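Local structure of laccase (Botrytis aclada, 3SQR) at residues Asp82-Ser87 / Trp205-Val210; Thr44-Trp49 / Thr190-Glu195; Leu389-Val394 / Val452-Thr457. The protein oxidises phenolic substrates such as hydroquinones with molecular oxygen at its copper centres, probably serving lignin degradation and detoxification of lignin-derived products. All coordinates share one frame; numbering follows the deposited sequence.

Contact 1 (Asp82-Ser87 / Trp205-Val210); sequences DGYTRS and WAHESV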
loop_
_atom_site.group_PDB
_atom_site.type_symbol
_atom_site.label_atom_id
_atom_site.label_comp_id
_atom_site.label_asym_id
_atom_site.label_seq_id
_atom_site.Cartn_x
_atom_site.Cartn_y
_atom_site.Cartn_z
ATOM N N ASP A 82 9.569 -14.395 -14.065
ATOM C CA ASP A 82 10.108 -13.686 -15.228
ATOM C C ASP A 82 11.228 -14.453 -15.910
ATOM O O ASP A 82 12.062 -13.839 -16.563
ATOM C CB ASP A 82 10.626 -12.286 -14.852
ATOM C CG ASP A 82 11.778 -12.335 -13.885
ATOM O OD1 ASP A 82 12.095 -13.414 -13.377
ATOM O OD2 ASP A 82 12.378 -11.304 -13.540
ATOM N N GLY A 83 11.196 -15.771 -15.810
ATOM C CA GLY A 83 12.268 -16.602 -16.356
ATOM C C GLY A 83 13.481 -16.683 -15.468
ATOM O O GLY A 83 14.449 -17.304 -15.865
ATOM N N TYR A 84 13.482 -16.041 -14.289
ATOM C CA TYR A 84 14.530 -16.191 -13.322
ATOM C C TYR A 84 14.026 -16.800 -12.050
ATOM O O TYR A 84 13.119 -16.283 -11.380
ATOM C CB TYR A 84 15.195 -14.807 -12.996
ATOM C CG TYR A 84 16.492 -14.967 -12.261
ATOM C CD1 TYR A 84 16.513 -15.263 -10.917
ATOM C CD2 TYR A 84 17.740 -14.891 -12.951
ATOM C CE1 TYR A 84 17.654 -15.440 -10.249
ATOM C CE2 TYR A 84 18.934 -15.143 -12.256
ATOM C CZ TYR A 84 18.890 -15.387 -10.927
ATOM O OH TYR A 84 19.970 -15.674 -10.125
ATOM N N THR A 85 14.635 -17.898 -11.636
ATOM C CA THR A 85 14.161 -18.667 -10.530
ATOM C C THR A 85 14.829 -18.181 -9.272
ATOM O O THR A 85 16.081 -18.037 -9.204
ATOM C CB THR A 85 14.447 -20.205 -10.726
ATOM O OG1 THR A 85 13.837 -20.626 -11.968
ATOM C CG2 THR A 85 13.938 -20.969 -9.622
ATOM N N ARG A 86 14.001 -17.892 -8.286
ATOM C CA ARG A 86 14.479 -17.363 -7.007
ATOM C C ARG A 86 13.589 -17.671 -5.878
ATOM O O ARG A 86 12.445 -18.102 -6.074
ATOM C CB ARG A 86 14.676 -15.826 -7.118
ATOM C CG ARG A 86 13.484 -15.069 -7.671
ATOM C CD ARG A 86 13.487 -13.614 -7.134
ATOM N NE ARG A 86 13.255 -13.575 -5.706
ATOM C CZ ARG A 86 13.033 -12.476 -4.979
ATOM N NH1 ARG A 86 13.015 -11.279 -5.552
ATOM N NH2 ARG A 86 12.846 -12.592 -3.678
ATOM N N SER A 87 14.096 -17.408 -4.668
ATOM C CA SER A 87 13.332 -17.586 -3.477
ATOM C C SER A 87 12.231 -16.510 -3.455
ATOM O O SER A 87 12.347 -15.436 -4.050
ATOM C CB SER A 87 14.181 -17.426 -2.234
ATOM O OG SER A 87 14.657 -16.067 -2.091
ATOM N N TRP A 205 11.301 -5.868 -9.136
ATOM C CA TRP A 205 11.473 -7.254 -8.756
ATOM C C TRP A 205 12.923 -7.619 -8.795
ATOM O O TRP A 205 13.553 -7.518 -9.870
ATOM C CB TRP A 205 10.711 -8.151 -9.725
ATOM C CG TRP A 205 10.775 -9.563 -9.344
ATOM C CD1 TRP A 205 11.361 -10.579 -10.054
ATOM C CD2 TRP A 205 10.222 -10.163 -8.174
ATOM N NE1 TRP A 205 11.239 -11.765 -9.365
ATOM C CE2 TRP A 205 10.546 -11.551 -8.209
ATOM C CE3 TRP A 205 9.517 -9.683 -7.079
ATOM C CZ2 TRP A 205 10.169 -12.416 -7.211
ATOM C CZ3 TRP A 205 9.159 -10.548 -6.072
ATOM C CH2 TRP A 205 9.468 -11.923 -6.162
ATOM N N ALA A 206 13.458 -8.002 -7.635
ATOM C CA ALA A 206 14.851 -8.381 -7.547
ATOM C C ALA A 206 15.010 -9.814 -8.059
ATOM O O ALA A 206 14.027 -10.558 -8.092
ATOM C CB ALA A 206 15.333 -8.298 -6.110
ATOM N N HIS A 207 16.249 -10.187 -8.426
ATOM C CA HIS A 207 16.557 -11.608 -8.710
ATOM C C HIS A 207 17.282 -12.262 -7.605
ATOM O O HIS A 207 18.012 -13.251 -7.835
ATOM C CB HIS A 207 17.293 -11.750 -10.033
ATOM C CG HIS A 207 16.402 -11.553 -11.203
ATOM N ND1 HIS A 207 16.880 -11.483 -12.491
ATOM C CD2 HIS A 207 15.054 -11.434 -11.289
ATOM C CE1 HIS A 207 15.869 -11.309 -13.314
ATOM N NE2 HIS A 207 14.743 -11.270 -12.603
ATOM N N GLU A 208 17.028 -11.786 -6.365
ATOM C CA GLU A 208 17.483 -12.372 -5.152
ATOM C C GLU A 208 16.616 -11.793 -4.024
ATOM O O GLU A 208 15.945 -10.809 -4.218
ATOM C CB GLU A 208 18.943 -12.045 -4.922
ATOM C CG GLU A 208 19.251 -10.522 -4.865
ATOM C CD GLU A 208 19.220 -9.796 -6.215
ATOM O OE1 GLU A 208 19.662 -10.419 -7.188
ATOM O OE2 GLU A 208 18.786 -8.590 -6.305
ATOM N N SER A 209 16.672 -12.391 -2.845
ATOM C CA SER A 209 15.870 -11.921 -1.719
ATOM C C SER A 209 16.342 -10.535 -1.372
ATOM O O SER A 209 17.533 -10.278 -1.265
ATOM C CB SER A 209 16.064 -12.795 -0.500
ATOM O OG SER A 209 15.409 -12.315 0.695
ATOM N N VAL A 210 15.386 -9.678 -1.073
ATOM C CA VAL A 210 15.659 -8.323 -0.610
ATOM C C VAL A 210 16.552 -8.384 0.634
ATOM O O VAL A 210 17.317 -7.449 0.939
ATOM C CB VAL A 210 14.290 -7.607 -0.289
ATOM C CG1 VAL A 210 13.570 -8.268 0.858
ATOM C CG2 VAL A 210 14.497 -6.160 0.068
HETATM O O HOH W 1 12.698 -13.649 -10.764
HETATM O O HOH W 2 20.738 -13.119 -8.935
HETATM O O HOH W 3 17.748 -15.011 -2.741
#
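Asp82 meets His207 through a short hydrogen bond, 2.5 Å from His207 NE2 to Asp82 OD2, received on the syn side of the carboxylate, near the imidazole plane. Asn227 gives OD2 a second donor. OD1 closes an Asx turn by accepting from Tyr84 N and takes another bond from a water shared with Tyr84 O and Trp205 NE1. Tyr84 lies on the His207 imidazole in an offset stack, planes 6° and centroids 4.3 Å apart; Tyr84 CB sits over the centre of the imidazole and His207 CB over the phenol face. The Tyr84 hydroxyl bonds to Asp243 and, through a water, to His207 O. Arg86 CG sits between the backbone N and the carbonyl carbon (chi1 51°), and a bend at chi3 lets the guanidinium lie on the Trp205 indole, planes 21° apart. NH1 reaches Ala206 O at 2.8 Å from above the carbonyl plane, NE bonds Ser87 O, and NH2 makes a salt bridge to Asp177. Glu208 O lies over the opposite guanidinium face, toward its rim. Ser87 OG touches Ser209 CB and weakly bonds a water held by Ser209 N. This is part of the interface between the first two cupredoxin domains of a multicopper oxidase.

Contact 2 (Thr44-Trp49 / Thr190-Glu195); sequences TSRSCW and TADYDE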
loop_
_atom_site.group_PDB
_atom_site.type_symbol
_atom_site.label_atom_id
_atom_site.label_comp_id
_atom_site.label_asym_id
_atom_site.label_seq_id
_atom_site.Cartn_x
_atom_site.Cartn_y
_atom_site.Cartn_z
ATOM N N THR A 44 -24.794 -1.108 -15.881
ATOM C CA THR A 44 -25.369 0.197 -16.233
ATOM C C THR A 44 -25.944 0.924 -15.017
ATOM O O THR A 44 -26.729 1.861 -15.156
ATOM C CB THR A 44 -26.489 0.055 -17.339
ATOM O OG1 THR A 44 -27.455 -0.923 -16.945
ATOM C CG2 THR A 44 -25.869 -0.340 -18.660
ATOM N N SER A 45 -25.514 0.523 -13.811
ATOM C CA SER A 45 -25.924 1.200 -12.587
ATOM C C SER A 45 -24.903 0.866 -11.478
ATOM O O SER A 45 -25.244 0.356 -10.419
ATOM C CB SER A 45 -27.341 0.806 -12.189
ATOM O OG SER A 45 -27.521 -0.600 -12.075
ATOM N N ARG A 46 -23.646 1.160 -11.777
ATOM C CA ARG A 46 -22.546 0.847 -10.857
ATOM C C ARG A 46 -22.653 1.681 -9.602
ATOM O O ARG A 46 -22.095 1.309 -8.548
ATOM C CB ARG A 46 -21.180 0.979 -11.537
ATOM C CG ARG A 46 -20.934 -0.141 -12.529
ATOM C CD ARG A 46 -21.016 -1.526 -11.917
ATOM N NE ARG A 46 -20.621 -2.500 -12.921
ATOM C CZ ARG A 46 -20.869 -3.810 -12.857
ATOM N NH1 ARG A 46 -21.502 -4.352 -11.842
ATOM N NH2 ARG A 46 -20.495 -4.595 -13.840
ATOM N N SER A 47 -23.388 2.788 -9.670
ATOM C CA SER A 47 -23.548 3.672 -8.490
ATOM C C SER A 47 -24.389 3.001 -7.389
ATOM O O SER A 47 -24.342 3.395 -6.217
ATOM C CB SER A 47 -24.220 4.991 -8.899
ATOM O OG SER A 47 -25.546 4.670 -9.305
ATOM N N CYS A 48 -25.146 1.970 -7.768
ATOM C CA CYS A 48 -26.104 1.356 -6.900
ATOM C C CYS A 48 -25.477 0.263 -6.066
ATOM O O CYS A 48 -24.617 -0.482 -6.548
ATOM C CB CYS A 48 -27.201 0.698 -7.707
ATOM S SG CYS A 48 -28.267 1.842 -8.636
ATOM N N TRP A 49 -25.960 0.142 -4.843
ATOM C CA TRP A 49 -25.606 -0.995 -4.004
ATOM C C TRP A 49 -26.797 -1.397 -3.131
ATOM O O TRP A 49 -26.677 -1.549 -1.932
ATOM C CB TRP A 49 -24.384 -0.685 -3.149
ATOM C CG TRP A 49 -23.702 -1.923 -2.676
ATOM C CD1 TRP A 49 -23.675 -2.426 -1.388
ATOM C CD2 TRP A 49 -22.954 -2.837 -3.479
ATOM N NE1 TRP A 49 -22.986 -3.618 -1.370
ATOM C CE2 TRP A 49 -22.488 -3.868 -2.625
ATOM C CE3 TRP A 49 -22.602 -2.876 -4.833
ATOM C CZ2 TRP A 49 -21.723 -4.947 -3.108
ATOM C CZ3 TRP A 49 -21.850 -3.922 -5.296
ATOM C CH2 TRP A 49 -21.394 -4.948 -4.432
ATOM N N THR A 190 -18.240 4.913 -9.277
ATOM C CA THR A 190 -18.669 6.213 -9.719
ATOM C C THR A 190 -18.804 6.285 -11.245
ATOM O O THR A 190 -19.181 7.313 -11.767
ATOM C CB THR A 190 -17.740 7.288 -9.309
ATOM O OG1 THR A 190 -16.409 6.931 -9.701
ATOM C CG2 THR A 190 -17.845 7.619 -7.782
ATOM N N ALA A 191 -18.487 5.198 -11.927
ATOM C CA ALA A 191 -18.778 5.065 -13.356
ATOM C C ALA A 191 -19.158 3.651 -13.645
ATOM O O ALA A 191 -18.781 2.725 -12.930
ATOM C CB ALA A 191 -17.560 5.518 -14.239
ATOM N N ASP A 192 -19.931 3.483 -14.704
ATOM C CA ASP A 192 -20.361 2.201 -15.178
ATOM C C ASP A 192 -19.271 1.488 -15.944
ATOM O O ASP A 192 -18.359 2.121 -16.531
ATOM C CB ASP A 192 -21.599 2.379 -16.078
ATOM C CG ASP A 192 -22.839 2.800 -15.295
ATOM O OD1 ASP A 192 -22.917 2.617 -14.059
ATOM O OD2 ASP A 192 -23.758 3.321 -15.944
ATOM N N TYR A 193 -19.315 0.165 -15.857
ATOM C CA TYR A 193 -18.414 -0.689 -16.534
ATOM C C TYR A 193 -19.017 -2.047 -16.632
ATOM O O TYR A 193 -19.936 -2.432 -15.878
ATOM C CB TYR A 193 -17.024 -0.761 -15.843
ATOM C CG TYR A 193 -17.137 -1.287 -14.430
ATOM C CD1 TYR A 193 -17.401 -0.425 -13.386
ATOM C CD2 TYR A 193 -17.025 -2.623 -14.179
ATOM C CE1 TYR A 193 -17.523 -0.912 -12.100
ATOM C CE2 TYR A 193 -17.119 -3.147 -12.891
ATOM C CZ TYR A 193 -17.376 -2.269 -11.863
ATOM O OH TYR A 193 -17.528 -2.766 -10.581
ATOM N N ASP A 194 -18.525 -2.814 -17.610
ATOM C CA ASP A 194 -19.062 -4.102 -17.871
ATOM C C ASP A 194 -18.396 -5.212 -17.167
ATOM O O ASP A 194 -19.067 -6.144 -16.710
ATOM C CB ASP A 194 -18.957 -4.408 -19.385
ATOM C CG ASP A 194 -19.712 -3.404 -20.199
ATOM O OD1 ASP A 194 -20.857 -3.147 -19.799
ATOM O OD2 ASP A 194 -19.121 -2.797 -21.105
ATOM N N GLU A 195 -17.062 -5.187 -17.165
ATOM C CA GLU A 195 -16.283 -6.293 -16.576
ATOM C C GLU A 195 -15.174 -5.792 -15.644
ATOM O O GLU A 195 -14.470 -4.856 -15.963
ATOM C CB GLU A 195 -15.645 -7.159 -17.663
ATOM C CG GLU A 195 -16.695 -7.764 -18.586
ATOM C CD GLU A 195 -16.147 -8.820 -19.492
ATOM O OE1 GLU A 195 -14.997 -9.283 -19.261
ATOM O OE2 GLU A 195 -16.880 -9.182 -20.452
HETATM O O HOH W 4 -23.628 4.417 -12.186
#
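Arg46 reaches along the 190-195 segment and over Tyr193, touching its ring or carbonyl from CG outward. CB starts beside the backbone, 3.3 Å from Ala191 O, a buried carbonyl oxygen with no hydrogen-bond partner in the model, and 3.5 Å from Asp192 OD1. CG comes next against the rim of the phenol ring, 3.5 Å from Tyr193 CE1. The bend at chi2 (-58°) then turns the chain over the ring: CD makes a CH-pi contact with the face, and NE, the first atom of the guanidinium, stands above the ring centre. The whole group lies on the ring as a cation-pi stack, Arg46 CZ 4.2 Å from the Tyr193 centroid and the two planes 25° apart. The same group holds the Tyr193 backbone. NE and NH2 grip Tyr193 O side-on, each at 3.0 Å and both from one face of the carbonyl plane, which, with the ring beneath and Asn41 at NH1, would limit rotation of the guanidinium.

At the base of this arm Asp192 OD1 receives a nearly straight bond from Arg46 N at 2.8 Å, and a water links the same oxygen to Ser47 N. These amides belong to the type I turn from Ser45 to Cys48, closed by Cys48 N bonding Ser45 O.

This surface contact lays the N-terminal turn, tied by the Cys39-Cys48 disulfide, against the connection between strands 180-186 and 195-205. Tyr193 OH bonds Arg264 and Asp194 OD2 bonds Lys262 N, joining that connection to strand 262-269, while Thr190 and Ala191 pack on strand 293-300.

Contact 3 (Leu389-Val394 / Val452-Thr457); sequences LVDEQV and VIEDLT. With NAG (2-acetamido-2-deoxy-beta-D-glucopyranose), chain I.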
loop_
_atom_site.group_PDB
_atom_site.type_symbol
_atom_site.label_atom_id
_atom_site.label_comp_id
_atom_site.label_asym_id
_atom_site.label_seq_id
_atom_site.Cartn_x
_atom_site.Cartn_y
_atom_site.Cartn_z
ATOM N N LEU A 389 -2.868 21.391 14.796
ATOM C CA LEU A 389 -1.822 21.151 13.816
ATOM C C LEU A 389 -0.611 20.504 14.462
ATOM O O LEU A 389 -0.093 20.947 15.480
ATOM C CB LEU A 389 -1.443 22.455 13.136
ATOM C CG LEU A 389 -0.580 22.183 11.884
ATOM C CD1 LEU A 389 -0.936 23.099 10.735
ATOM C CD2 LEU A 389 0.873 22.187 12.262
ATOM N N VAL A 390 -0.131 19.423 13.884
ATOM C CA VAL A 390 1.066 18.799 14.376
ATOM C C VAL A 390 2.058 18.872 13.239
ATOM O O VAL A 390 1.722 18.542 12.125
ATOM C CB VAL A 390 0.830 17.339 14.766
ATOM C CG1 VAL A 390 2.133 16.597 14.938
ATOM C CG2 VAL A 390 -0.033 17.255 16.063
ATOM N N ASP A 391 3.279 19.293 13.541
ATOM C CA ASP A 391 4.282 19.479 12.505
ATOM C C ASP A 391 5.439 18.568 12.818
ATOM O O ASP A 391 5.930 18.489 13.955
ATOM C CB ASP A 391 4.774 20.952 12.406
ATOM C CG ASP A 391 5.994 21.095 11.445
ATOM O OD1 ASP A 391 5.760 21.109 10.244
ATOM O OD2 ASP A 391 7.157 21.130 11.903
ATOM N N GLU A 392 5.890 17.844 11.801
ATOM C CA GLU A 392 7.041 17.010 11.930
ATOM C C GLU A 392 7.908 17.135 10.675
ATOM O O GLU A 392 7.430 17.455 9.598
ATOM C CB GLU A 392 6.637 15.572 12.218
ATOM C CG GLU A 392 6.082 15.446 13.682
ATOM C CD GLU A 392 6.196 14.106 14.224
ATOM O OE1 GLU A 392 5.841 13.137 13.501
ATOM O OE2 GLU A 392 6.598 14.014 15.402
ATOM N N GLN A 393 9.181 16.892 10.890
ATOM C CA GLN A 393 10.209 17.173 9.906
ATOM C C GLN A 393 11.089 15.994 9.677
ATOM O O GLN A 393 11.698 15.436 10.595
ATOM C CB GLN A 393 11.044 18.382 10.346
ATOM C CG GLN A 393 10.178 19.592 10.642
ATOM C CD GLN A 393 10.993 20.756 11.159
ATOM O OE1 GLN A 393 12.053 20.576 11.735
ATOM N NE2 GLN A 393 10.512 21.927 10.943
ATOM N N VAL A 394 11.201 15.648 8.407
ATOM C CA VAL A 394 12.036 14.530 8.000
ATOM C C VAL A 394 13.447 15.007 7.688
ATOM O O VAL A 394 13.653 15.926 6.924
ATOM C CB VAL A 394 11.446 13.812 6.797
ATOM C CG1 VAL A 394 12.248 12.552 6.448
ATOM C CG2 VAL A 394 9.966 13.425 7.113
ATOM N N VAL A 452 1.357 17.817 9.416
ATOM C CA VAL A 452 2.207 18.357 8.356
ATOM C C VAL A 452 3.541 17.646 8.480
ATOM O O VAL A 452 4.181 17.698 9.488
ATOM C CB VAL A 452 2.445 19.917 8.468
ATOM C CG1 VAL A 452 3.417 20.368 7.353
ATOM C CG2 VAL A 452 1.155 20.706 8.271
ATOM N N ILE A 453 3.964 17.004 7.404
ATOM C CA ILE A 453 5.240 16.370 7.412
ATOM C C ILE A 453 6.061 17.072 6.323
ATOM O O ILE A 453 5.616 17.260 5.194
ATOM C CB ILE A 453 5.154 14.843 7.188
ATOM C CG1 ILE A 453 6.562 14.241 7.280
ATOM C CG2 ILE A 453 4.377 14.508 5.907
ATOM C CD1 ILE A 453 6.587 12.725 7.419
ATOM N N GLU A 454 7.216 17.533 6.747
ATOM C CA GLU A 454 8.119 18.326 5.940
ATOM C C GLU A 454 9.318 17.551 5.547
ATOM O O GLU A 454 9.929 16.837 6.352
ATOM C CB GLU A 454 8.618 19.519 6.750
ATOM C CG GLU A 454 7.553 20.439 7.213
ATOM C CD GLU A 454 8.193 21.625 7.909
ATOM O OE1 GLU A 454 9.106 22.225 7.299
ATOM O OE2 GLU A 454 7.797 21.895 9.065
ATOM N N ASP A 455 9.692 17.699 4.309
ATOM C CA ASP A 455 10.957 17.110 3.861
ATOM C C ASP A 455 12.086 18.111 4.051
ATOM O O ASP A 455 12.246 18.972 3.210
ATOM C CB ASP A 455 10.863 16.769 2.372
ATOM C CG ASP A 455 12.154 16.050 1.838
ATOM O OD1 ASP A 455 13.023 15.814 2.661
ATOM O OD2 ASP A 455 12.262 15.772 0.633
ATOM N N LEU A 456 12.920 17.911 5.055
ATOM C CA LEU A 456 14.077 18.769 5.303
ATOM C C LEU A 456 15.324 17.976 4.997
ATOM O O LEU A 456 16.381 18.289 5.514
ATOM C CB LEU A 456 14.107 19.269 6.765
ATOM C CG LEU A 456 12.908 20.103 7.270
ATOM C CD1 LEU A 456 13.255 20.840 8.589
ATOM C CD2 LEU A 456 12.379 21.108 6.261
ATOM N N THR A 457 15.203 16.912 4.210
ATOM C CA THR A 457 16.342 16.034 3.969
ATOM C C THR A 457 17.282 16.596 2.929
ATOM O O THR A 457 18.434 16.157 2.842
ATOM C CB THR A 457 15.947 14.619 3.454
ATOM O OG1 THR A 457 15.352 14.767 2.167
ATOM C CG2 THR A 457 15.004 13.953 4.434
HETATM C C1 NAG I . 9.051 18.967 15.383
HETATM C C2 NAG I . 7.926 19.409 16.311
HETATM C C3 NAG I . 7.407 20.760 15.846
HETATM C C4 NAG I . 8.540 21.761 15.736
HETATM C C5 NAG I . 9.554 21.212 14.733
HETATM C C6 NAG I . 10.725 22.187 14.515
HETATM C C7 NAG I . 6.545 17.690 17.438
HETATM C C8 NAG I . 5.340 16.781 17.395
HETATM N N2 NAG I . 6.788 18.459 16.389
HETATM O O3 NAG I . 6.472 21.170 16.804
HETATM O O4 NAG I . 8.023 22.974 15.234
HETATM O O5 NAG I . 10.033 20.004 15.305
HETATM O O6 NAG I . 11.338 22.373 15.773
HETATM O O7 NAG I . 7.253 17.677 18.439
#
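The carboxylates of Asp391 and Glu454 approach each other with their planes turned 50° apart, Asp391 OD1 only 2.5 Å from Glu454 OE2. Two oxygens this close suggest that one acid keeps a proton and shares it with the other. The Gln393 amide stands almost perpendicular to the Glu454 carboxylate and gives OE2 a weak hydrogen bond from NE2, 3.3 Å long. Gln393 OE1 meets Leu456 CD1, and the amide also touches C6 of the N-acetylglucosamine. That sugar donates from N2 to Asp391 O at 2.6 Å.

Beneath these groups the strands run parallel, pairing Asp391 with Val452 through Val394 with Asp455. Val390 O, Val452 O, Glu392 O and Glu454 O accept in turn from the strand opposite, and Val394 O extends the ladder to Leu456 N. On the face of Glu392, Ile453 and Val394, Val394 CG2 presses on Ile453 CD1 at a tight 3.5 Å; Val394 CG1 also touches CG2 of Thr457 in the following turn. Just past the strand, Asp455 OD1 accepts from Thr457 N in an Asx turn and also from Thr457 OG1.

Strands 387-398 and 448-455 are adjacent inner strands of a mixed sheet in the third cupredoxin domain, with 387-398 next to the edge strand 402-406. The face bearing Val394 and Asp455 lies near the type 1 copper site, Asp455 about 4 Å from the copper ligand His463 between side chains.

The three contacts lie well apart in the single chain, with centres 36 to 40 Å from one another and nearest atoms never closer than about 20 Å. Contacts 1 and 2 cross along the sequence: the order is 44-49, 82-87, 190-195, 205-210, so their segments alternate. They meet the two ends of strand 195-205: contact 2 brings the N-terminal turn against the connection leading into that strand, and contact 1 brings the 82-87 turn against the loop that follows it. Contact 3 comes later in the chain. Two of the contacts thus join separate parts of the laccase, while contact 3 pairs two neighbouring strands of the sheet beside the type 1 copper, in the third domain.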